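Fructose transport system repressor FruR (Pseudomonas putida, PDB 3O74) is a LacI-family transcriptional dual regulator that responds to fructose 1-phosphate as its preferred effector and probably binds specific DNA sequences to repress or activate transcription. Local coordinates at residues S66-P69 against S74-E77. Numbering follows the deposited sequence.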
# COMPACT_ATOMS: atom_id res chain seq x y z
N SER B 66 7.64 -15.33 3.89
CA SER B 66 8.93 -15.37 4.56
C SER B 66 10.08 -14.85 3.70
O SER B 66 10.02 -14.89 2.47
CB SER B 66 9.23 -16.80 5.01
OG SER B 66 10.43 -16.87 5.76
N CYS B 67 11.14 -14.38 4.35
CA CYS B 67 12.36 -14.00 3.65
C CYS B 67 13.53 -14.85 4.13
O CYS B 67 14.68 -14.59 3.77
CB CYS B 67 12.66 -12.51 3.84
SG CYS B 67 13.13 -12.03 5.52
N LEU B 68 13.23 -15.87 4.93
CA LEU B 68 14.26 -16.73 5.50
C LEU B 68 14.80 -17.76 4.50
O LEU B 68 14.14 -18.08 3.52
CB LEU B 68 13.73 -17.45 6.76
CG LEU B 68 13.23 -16.58 7.92
CD1 LEU B 68 12.78 -17.45 9.08
CD2 LEU B 68 14.29 -15.60 8.37
N PRO B 69 16.02 -18.27 4.75
CA PRO B 69 16.59 -19.35 3.94
C PRO B 69 15.85 -20.66 4.19
O PRO B 69 15.37 -20.88 5.30
CB PRO B 69 18.03 -19.47 4.46
CG PRO B 69 18.29 -18.19 5.19
CD PRO B 69 16.97 -17.77 5.75
N SER B 74 13.12 -22.62 11.67
CA SER B 74 12.40 -21.93 12.73
C SER B 74 10.89 -22.20 12.68
O SER B 74 10.27 -22.44 13.72
CB SER B 74 12.67 -20.42 12.70
OG SER B 74 12.49 -19.88 11.40
N TYR B 75 10.30 -22.20 11.49
CA TYR B 75 8.86 -22.45 11.39
C TYR B 75 8.50 -23.89 11.70
O TYR B 75 7.39 -24.16 12.16
CB TYR B 75 8.29 -21.99 10.04
CG TYR B 75 8.23 -20.48 9.95
CD1 TYR B 75 7.38 -19.75 10.77
CD2 TYR B 75 9.03 -19.79 9.05
CE1 TYR B 75 7.32 -18.37 10.69
CE2 TYR B 75 8.98 -18.43 8.96
CZ TYR B 75 8.13 -17.71 9.78
OH TYR B 75 8.10 -16.34 9.69
N ARG B 76 9.43 -24.81 11.47
CA ARG B 76 9.23 -26.20 11.88
C ARG B 76 9.11 -26.30 13.40
O ARG B 76 8.30 -27.06 13.92
CB ARG B 76 10.37 -27.08 11.36
CG ARG B 76 10.36 -27.28 9.86
CD ARG B 76 9.26 -28.25 9.44
NE ARG B 76 9.34 -29.51 10.18
CZ ARG B 76 10.16 -30.51 9.88
NH1 ARG B 76 10.99 -30.40 8.84
NH2 ARG B 76 10.17 -31.61 10.61
N GLU B 77 9.93 -25.52 14.11
CA GLU B 77 9.87 -25.50 15.57
C GLU B 77 8.51 -25.03 16.06
O GLU B 77 7.92 -25.65 16.94
CB GLU B 77 10.97 -24.60 16.15
CG GLU B 77 12.37 -25.18 16.08
CD GLU B 77 13.42 -24.23 16.65
OE1 GLU B 77 13.05 -23.37 17.49
OE2 GLU B 77 14.60 -24.34 16.26
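Leu68, in the loop that leaves strand 61-64, faces Ser74 in the first turn of helix 74-80, their CA atoms 9.1 Å apart, so side chains alone bridge the backbones. The loop is the beta-to-alpha connection of a parallel beta-alpha-beta unit in the periplasmic-binding-protein-like sugar-binding domain of the LacI family. Near its start is an ST turn: Ser66 OG accepts the N-H of Leu68 at 3.1 Å, nearly straight at 166°. With CG anti to its carbonyl carbon (chi1 -58°), Leu68 extends toward the helix, and its CD1 branch lies 3.4 Å from Ser74 OG. The same methyl meets Tyr75 CE2 at 3.9 Å, the two side chains crossing at about a right angle. Ser74 OG hydrogen-bonds Asp72 OD2, and Leu68 packs on helix 44-56 through Pro44, Glu47 and Gln51. Tyr75 reaches back from the helix toward Ser66, and its side chain touches Leu62 and Val64 of strand 61-64. Glu47 OE2 hydrogen-bonds both Ser66 OG and Tyr75 OH, tying loop and helix together through one carboxylate oxygen. Held this way, Ser66 OG sits at the edge of the Tyr75 ring, near its plane, 3.8 Å from Tyr75 CE2.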